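Local coordinates for chitin oligosaccharide binding protein NagB2 (Paenibacillus sp. FPU-7, PDB 7EHU), which binds short chitin oligosaccharides, the di- and trisaccharides of N-acetylglucosamine, probably as the extracellular solute-binding component of a sugar importer, at residues W170-K181 against R238-Y247; Y340-L349 against S357-A365. One frame throughout, in Å; residues are numbered along the deposited sequence.

Contact 1: residues W170-K181 against R238-Y247; sequences WDEFTKALEALK and RLKDLKDKGY
Trp170 and Arg238 meet because the indole CG stands opposite the backbone N (chi1 -178°) and the arginine chain runs extended from CG to NE. The guanidinium reaches one face of the indole, with NH1 leading. Its CZ lies 4.7 Å from the centroid of the Trp170 five-membered ring, a cation-pi contact. The two planes stand 77° apart, which sets the guanidinium edge-on to the ring. Thr174 CG2 lies against the other face of the indole. Arg238 NE is paired with Asp234, one turn earlier in its own helix.

Further along, the Tyr247 ring is sandwiched. Leu177 CB sits over its centre at 3.6 Å from the centroid, a CH-pi contact. Lys245 CB lies over the opposite face. Lys181 CB comes to the ring edge, 3.9 Å from Tyr247 CE1. Between these two clusters, Leu177 CD1 touches Leu242 CD2 at 3.6 Å. Met271 of strand 271-275 also packs on Leu177.

The Tyr247 OH is 2.8 Å from a water that donates to Glu178 OE2. Gly246 has positive phi in the Schellman motif that follows the helix. Lys181 CD and CE pack on the carbonyls of Lys245 and Gly246.

The axes of 170-181 and 238-244 come no closer than 12.5 Å and run nearly parallel (19°), and long side chains fill the interval. No direct hydrogen bond crosses the contact. The chemistry implies adhesion by apolar and aromatic packing, with one cation-pi pair and a water bridge on the polar margin.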
# COMPACT_ATOMS: atom_id res chain seq x y z
N TRP A 170 -10.06 8.36 19.67
CA TRP A 170 -11.28 8.01 18.96
C TRP A 170 -12.40 8.98 19.30
O TRP A 170 -13.18 9.37 18.42
CB TRP A 170 -11.68 6.57 19.29
CG TRP A 170 -12.91 6.12 18.56
CD1 TRP A 170 -14.19 6.04 19.06
CD2 TRP A 170 -13.00 5.75 17.18
NE1 TRP A 170 -15.05 5.62 18.07
CE2 TRP A 170 -14.35 5.45 16.91
CE3 TRP A 170 -12.06 5.65 16.14
CZ2 TRP A 170 -14.78 5.03 15.65
CZ3 TRP A 170 -12.50 5.24 14.89
CH2 TRP A 170 -13.85 4.95 14.66
N ASP A 171 -12.49 9.41 20.56
CA ASP A 171 -13.55 10.33 20.94
C ASP A 171 -13.38 11.69 20.26
O ASP A 171 -14.36 12.30 19.83
CB ASP A 171 -13.62 10.45 22.47
CG ASP A 171 -14.30 9.24 23.12
OD1 ASP A 171 -14.21 9.09 24.36
OD2 ASP A 171 -14.92 8.43 22.39
N GLU A 172 -12.13 12.17 20.14
CA GLU A 172 -11.91 13.41 19.40
C GLU A 172 -12.23 13.23 17.92
O GLU A 172 -12.74 14.14 17.27
CB GLU A 172 -10.47 13.88 19.58
CG GLU A 172 -10.09 14.32 21.00
CD GLU A 172 -8.61 14.70 21.16
OE1 GLU A 172 -7.77 14.37 20.30
OE2 GLU A 172 -8.28 15.34 22.18
N PHE A 173 -11.93 12.04 17.39
CA PHE A 173 -12.20 11.74 15.99
C PHE A 173 -13.70 11.74 15.72
O PHE A 173 -14.17 12.37 14.76
CB PHE A 173 -11.56 10.37 15.67
CG PHE A 173 -11.72 9.90 14.25
CD1 PHE A 173 -11.06 10.53 13.20
CD2 PHE A 173 -12.47 8.78 13.97
CE1 PHE A 173 -11.19 10.05 11.89
CE2 PHE A 173 -12.60 8.31 12.67
CZ PHE A 173 -11.97 8.95 11.64
N THR A 174 -14.48 11.06 16.56
CA THR A 174 -15.92 11.06 16.36
C THR A 174 -16.49 12.46 16.54
O THR A 174 -17.43 12.84 15.82
CB THR A 174 -16.63 10.04 17.27
OG1 THR A 174 -16.39 10.33 18.64
CG2 THR A 174 -16.14 8.62 17.01
N LYS A 175 -15.92 13.27 17.44
CA LYS A 175 -16.40 14.63 17.58
C LYS A 175 -16.16 15.41 16.29
O LYS A 175 -17.01 16.20 15.85
CB LYS A 175 -15.78 15.34 18.80
CG LYS A 175 -16.36 16.73 18.86
CD LYS A 175 -17.84 16.56 19.31
CE LYS A 175 -18.66 17.81 19.18
NZ LYS A 175 -18.74 17.80 17.65
N ALA A 176 -15.01 15.21 15.66
CA ALA A 176 -14.72 15.89 14.40
C ALA A 176 -15.67 15.44 13.30
O ALA A 176 -16.17 16.26 12.52
CB ALA A 176 -13.29 15.58 13.99
N LEU A 177 -15.93 14.13 13.21
CA LEU A 177 -16.86 13.64 12.20
C LEU A 177 -18.24 14.26 12.40
O LEU A 177 -18.89 14.66 11.42
CB LEU A 177 -16.94 12.12 12.26
CG LEU A 177 -15.65 11.39 11.92
CD1 LEU A 177 -15.79 9.90 12.17
CD2 LEU A 177 -15.21 11.63 10.48
N GLU A 178 -18.71 14.32 13.65
CA GLU A 178 -20.00 14.92 13.97
C GLU A 178 -20.06 16.36 13.48
O GLU A 178 -21.06 16.79 12.88
CB GLU A 178 -20.23 14.86 15.49
CG GLU A 178 -20.73 13.51 16.01
CD GLU A 178 -20.63 13.34 17.53
OE1 GLU A 178 -20.38 14.35 18.24
OE2 GLU A 178 -20.81 12.20 18.01
N ALA A 179 -19.01 17.12 13.75
CA ALA A 179 -19.00 18.54 13.39
C ALA A 179 -18.95 18.74 11.88
O ALA A 179 -19.60 19.65 11.34
CB ALA A 179 -17.80 19.23 14.05
N LEU A 180 -18.19 17.91 11.18
CA LEU A 180 -18.14 18.00 9.73
C LEU A 180 -19.49 17.66 9.13
O LEU A 180 -20.00 18.39 8.27
CB LEU A 180 -17.07 17.06 9.19
CG LEU A 180 -15.62 17.46 9.49
CD1 LEU A 180 -14.69 16.25 9.37
CD2 LEU A 180 -15.14 18.59 8.58
N LYS A 181 -20.11 16.57 9.60
CA LYS A 181 -21.43 16.17 9.12
C LYS A 181 -22.45 17.27 9.35
O LYS A 181 -23.28 17.55 8.48
CB LYS A 181 -21.84 14.87 9.82
CG LYS A 181 -23.08 14.14 9.26
CD LYS A 181 -22.90 13.68 7.82
CE LYS A 181 -24.13 12.98 7.26
NZ LYS A 181 -25.36 13.81 7.43
N ARG A 238 -17.38 -0.79 13.96
CA ARG A 238 -17.08 0.63 13.81
C ARG A 238 -17.04 1.05 12.34
O ARG A 238 -17.50 2.15 12.00
CB ARG A 238 -15.78 0.96 14.53
CG ARG A 238 -15.86 0.89 16.06
CD ARG A 238 -14.48 0.92 16.68
NE ARG A 238 -14.48 0.52 18.08
CZ ARG A 238 -14.41 1.32 19.13
NH1 ARG A 238 -14.29 2.64 18.98
NH2 ARG A 238 -14.38 0.78 20.33
N LEU A 239 -16.47 0.22 11.47
CA LEU A 239 -16.46 0.54 10.04
C LEU A 239 -17.88 0.73 9.53
O LEU A 239 -18.19 1.71 8.84
CB LEU A 239 -15.78 -0.57 9.26
CG LEU A 239 -15.66 -0.40 7.74
CD1 LEU A 239 -14.80 0.80 7.35
CD2 LEU A 239 -15.11 -1.67 7.13
N LYS A 240 -18.76 -0.21 9.87
CA LYS A 240 -20.16 -0.10 9.48
C LYS A 240 -20.79 1.16 10.06
O LYS A 240 -21.52 1.87 9.36
CB LYS A 240 -20.89 -1.37 9.93
CG LYS A 240 -22.36 -1.46 9.57
CD LYS A 240 -22.61 -1.27 8.08
CE LYS A 240 -24.08 -1.43 7.73
NZ LYS A 240 -24.30 -1.24 6.28
N ASP A 241 -20.48 1.50 11.32
CA ASP A 241 -21.08 2.69 11.92
C ASP A 241 -20.63 3.96 11.21
O ASP A 241 -21.42 4.90 11.06
CB ASP A 241 -20.77 2.76 13.42
CG ASP A 241 -21.71 3.72 14.16
OD1 ASP A 241 -22.94 3.45 14.19
OD2 ASP A 241 -21.23 4.74 14.71
N LEU A 242 -19.39 4.01 10.71
CA LEU A 242 -18.95 5.18 9.97
C LEU A 242 -19.79 5.38 8.71
O LEU A 242 -20.06 6.52 8.31
CB LEU A 242 -17.49 5.02 9.56
CG LEU A 242 -16.43 5.07 10.66
CD1 LEU A 242 -15.07 4.75 10.07
CD2 LEU A 242 -16.40 6.41 11.36
N LYS A 243 -20.15 4.29 8.04
CA LYS A 243 -21.01 4.39 6.86
C LYS A 243 -22.44 4.74 7.26
O LYS A 243 -23.06 5.61 6.64
CB LYS A 243 -20.96 3.07 6.09
CG LYS A 243 -21.80 2.97 4.80
CD LYS A 243 -21.24 3.80 3.65
CE LYS A 243 -22.14 3.72 2.42
NZ LYS A 243 -23.46 4.40 2.62
N ASP A 244 -22.97 4.08 8.31
CA ASP A 244 -24.35 4.33 8.75
C ASP A 244 -24.57 5.79 9.10
O ASP A 244 -25.67 6.33 8.89
CB ASP A 244 -24.66 3.50 10.01
CG ASP A 244 -24.85 2.02 9.71
OD1 ASP A 244 -25.12 1.68 8.54
OD2 ASP A 244 -24.73 1.20 10.66
N LYS A 245 -23.57 6.43 9.69
CA LYS A 245 -23.66 7.82 10.12
C LYS A 245 -23.49 8.80 8.96
O LYS A 245 -23.65 10.01 9.17
CB LYS A 245 -22.57 8.09 11.18
CG LYS A 245 -22.79 7.40 12.54
CD LYS A 245 -23.36 8.34 13.59
CE LYS A 245 -23.70 7.62 14.90
NZ LYS A 245 -22.52 7.01 15.57
N GLY A 246 -23.15 8.34 7.76
CA GLY A 246 -22.83 9.25 6.68
C GLY A 246 -21.44 9.85 6.75
O GLY A 246 -21.15 10.85 6.08
N TYR A 247 -20.55 9.26 7.54
CA TYR A 247 -19.20 9.78 7.65
C TYR A 247 -18.34 9.35 6.46
O TYR A 247 -17.59 10.15 5.92
CB TYR A 247 -18.59 9.38 9.00
CG TYR A 247 -19.32 9.88 10.25
CD1 TYR A 247 -20.08 11.05 10.23
CD2 TYR A 247 -19.20 9.20 11.46
CE1 TYR A 247 -20.70 11.52 11.38
CE2 TYR A 247 -19.82 9.66 12.60
CZ TYR A 247 -20.58 10.82 12.55
OH TYR A 247 -21.20 11.33 13.66
O HOH W 1 -20.87 9.95 16.09

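Contact 2: residues Y340-L349 against S357-A365; sequences YTLEIQGEAL and SMKGVPTPA
Gln345 of helix 342-352 reaches the backbone of Ser357 and Met358 in the loop that follows. Its OE1 accepts two backbone bonds, from Ser357 N at 2.8 Å, in the carbonyl plane on a lone pair, and from Met358 N at 3.1 Å, above that plane. A bend at chi2 (-103°) turns the amide to these donors. NE2 bonds weakly to Ser357 OG, whose stronger partner is Pro143 O. A leucine in place of Gln345 would probably leave the amides of Ser357 and Met358 without their shared acceptor.

This end is tightly packed. Met358 SD lies 3.5 Å from Tyr340 C, and Met358 CB meets Leu342 CD2 at 3.6 Å. Leu123 and Phe127 also touch Met358. Lys359 is the exposed margin here: its CB is directed away and NZ bonds to Asp125 O. Val361 follows, its CG1 3.9 Å from Gly346 CA.

The far end is looser and nearer solvent. There Leu349 CD2 touches Pro364 CG at 3.8 Å, beside exposed Pro362.

The chain thus returns to the helix start and runs alongside it in the same direction. In this solute-binding protein fold the side chain of Ser357 lies about 8 Å from a bound N-acetylglucosamine.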
# COMPACT_ATOMS: atom_id res chain seq x y z
N TYR A 340 18.08 0.68 -8.21
CA TYR A 340 18.26 0.76 -6.76
C TYR A 340 19.54 1.52 -6.47
O TYR A 340 20.58 0.96 -6.13
CB TYR A 340 18.23 -0.64 -6.15
CG TYR A 340 16.88 -1.29 -6.30
CD1 TYR A 340 15.84 -0.97 -5.43
CD2 TYR A 340 16.62 -2.19 -7.31
CE1 TYR A 340 14.59 -1.55 -5.56
CE2 TYR A 340 15.38 -2.78 -7.46
CZ TYR A 340 14.37 -2.45 -6.59
OH TYR A 340 13.14 -3.04 -6.74
N THR A 341 19.47 2.83 -6.63
CA THR A 341 20.58 3.72 -6.32
C THR A 341 20.02 4.97 -5.67
O THR A 341 18.86 5.34 -5.89
CB THR A 341 21.41 3.90 -7.62
OG1 THR A 341 22.60 4.64 -7.35
CG2 THR A 341 20.59 4.58 -8.71
N LEU A 342 20.83 5.61 -4.84
CA LEU A 342 20.30 6.74 -4.08
C LEU A 342 19.94 7.92 -4.98
O LEU A 342 19.13 8.75 -4.62
CB LEU A 342 21.30 7.20 -3.01
CG LEU A 342 21.57 6.20 -1.89
CD1 LEU A 342 22.28 6.86 -0.72
CD2 LEU A 342 20.31 5.52 -1.42
N GLU A 343 20.53 8.01 -6.14
CA GLU A 343 20.21 9.05 -7.07
C GLU A 343 18.80 8.90 -7.64
O GLU A 343 18.02 9.87 -7.66
CB GLU A 343 21.56 9.39 -7.73
CG GLU A 343 21.57 10.45 -8.80
CD GLU A 343 22.97 10.75 -9.33
OE1 GLU A 343 24.06 10.37 -9.22
OE2 GLU A 343 22.76 10.22 -10.52
N ILE A 344 18.38 7.67 -7.87
CA ILE A 344 17.01 7.42 -8.32
C ILE A 344 16.03 7.60 -7.16
O ILE A 344 14.98 8.24 -7.30
CB ILE A 344 16.92 6.01 -8.93
CG1 ILE A 344 17.78 5.89 -10.21
CG2 ILE A 344 15.47 5.62 -9.21
CD1 ILE A 344 17.40 6.84 -11.32
N GLN A 345 16.38 7.05 -5.99
CA GLN A 345 15.52 7.19 -4.82
C GLN A 345 15.36 8.65 -4.43
O GLN A 345 14.29 9.08 -4.00
CB GLN A 345 16.12 6.40 -3.66
CG GLN A 345 16.19 4.91 -3.88
CD GLN A 345 15.12 4.15 -3.14
OE1 GLN A 345 14.84 4.42 -1.97
NE2 GLN A 345 14.48 3.20 -3.82
N GLY A 346 16.43 9.43 -4.57
CA GLY A 346 16.37 10.84 -4.22
C GLY A 346 15.55 11.65 -5.20
O GLY A 346 14.87 12.61 -4.80
N GLU A 347 15.62 11.31 -6.49
CA GLU A 347 14.78 11.98 -7.47
C GLU A 347 13.31 11.66 -7.22
O GLU A 347 12.44 12.53 -7.32
CB GLU A 347 15.19 11.57 -8.89
CG GLU A 347 14.22 12.03 -9.98
CD GLU A 347 14.78 11.92 -11.41
OE1 GLU A 347 15.96 11.54 -11.59
OE2 GLU A 347 14.04 12.25 -12.37
N ALA A 348 13.01 10.40 -6.86
CA ALA A 348 11.64 10.01 -6.55
C ALA A 348 11.10 10.79 -5.35
O ALA A 348 9.94 11.22 -5.35
CB ALA A 348 11.56 8.50 -6.29
N LEU A 349 11.92 10.94 -4.30
CA LEU A 349 11.51 11.72 -3.14
C LEU A 349 11.39 13.21 -3.47
O LEU A 349 10.40 13.85 -3.10
CB LEU A 349 12.52 11.51 -2.01
CG LEU A 349 12.28 12.35 -0.76
CD1 LEU A 349 10.95 12.06 -0.08
CD2 LEU A 349 13.41 12.15 0.23
N SER A 357 13.11 3.48 0.02
CA SER A 357 13.38 2.18 0.61
C SER A 357 14.85 1.98 0.97
O SER A 357 15.16 1.01 1.68
CB SER A 357 12.95 1.07 -0.34
OG SER A 357 13.69 1.17 -1.54
N MET A 358 15.74 2.85 0.50
CA MET A 358 17.17 2.75 0.72
C MET A 358 17.60 3.84 1.68
O MET A 358 17.02 4.93 1.70
CB MET A 358 17.89 2.95 -0.62
CG MET A 358 17.65 1.77 -1.57
SD MET A 358 18.46 1.98 -3.16
CE MET A 358 20.16 1.64 -2.64
N LYS A 359 18.62 3.53 2.49
CA LYS A 359 19.12 4.43 3.52
C LYS A 359 20.00 5.53 2.95
O LYS A 359 20.69 5.36 1.96
CB LYS A 359 19.97 3.63 4.52
CG LYS A 359 19.24 2.51 5.25
CD LYS A 359 20.19 1.65 6.05
CE LYS A 359 19.68 0.26 6.25
NZ LYS A 359 20.70 -0.64 6.80
N GLY A 360 20.01 6.67 3.64
CA GLY A 360 20.97 7.71 3.33
C GLY A 360 20.56 8.76 2.31
O GLY A 360 21.41 9.56 1.92
N VAL A 361 19.31 8.78 1.87
CA VAL A 361 18.86 9.85 0.99
C VAL A 361 18.84 11.15 1.79
O VAL A 361 18.16 11.20 2.82
CB VAL A 361 17.48 9.54 0.40
CG1 VAL A 361 16.96 10.72 -0.39
CG2 VAL A 361 17.51 8.27 -0.43
N PRO A 362 19.54 12.21 1.40
CA PRO A 362 19.50 13.45 2.19
C PRO A 362 18.12 14.08 2.18
O PRO A 362 17.33 13.90 1.25
CB PRO A 362 20.54 14.35 1.50
CG PRO A 362 21.37 13.45 0.67
CD PRO A 362 20.47 12.33 0.25
N THR A 363 17.83 14.85 3.22
CA THR A 363 16.58 15.59 3.26
C THR A 363 16.55 16.54 2.06
O THR A 363 17.54 17.24 1.80
CB THR A 363 16.47 16.36 4.58
OG1 THR A 363 16.52 15.43 5.67
CG2 THR A 363 15.16 17.14 4.67
N PRO A 364 15.46 16.58 1.29
CA PRO A 364 15.42 17.51 0.15
C PRO A 364 15.60 18.96 0.61
O PRO A 364 15.17 19.35 1.70
CB PRO A 364 14.02 17.28 -0.44
CG PRO A 364 13.65 15.89 -0.02
CD PRO A 364 14.27 15.72 1.35
N ALA A 365 16.25 19.76 -0.25
CA ALA A 365 16.48 21.17 0.07
C ALA A 365 15.17 21.92 0.24
O ALA A 365 15.05 22.79 1.13
CB ALA A 365 17.33 21.81 -1.03

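From the N terminus, the chain reaches helix 170-182 after strand 138-154. Contact 1 closes when helix 230-244 returns beside it. The 56 residues between its segments are mostly helical and include helix 197-212. The chain then runs on through strands 271-275, 294-297 and 309-320 to helix 326-339. Contact 2 follows, closing a short excursion of seven residues, the end of helix 342-352 and the start of the loop that leads to helix 369-379. The two contacts are in series and neither nest nor cross. The nearest atoms of contacts 1 and 2 are about 25 Å apart. Contact 1 joins two helices near strand 271-275. Contact 2 ties a helix that packs on helix 44-60 to a loop near the bound sugar.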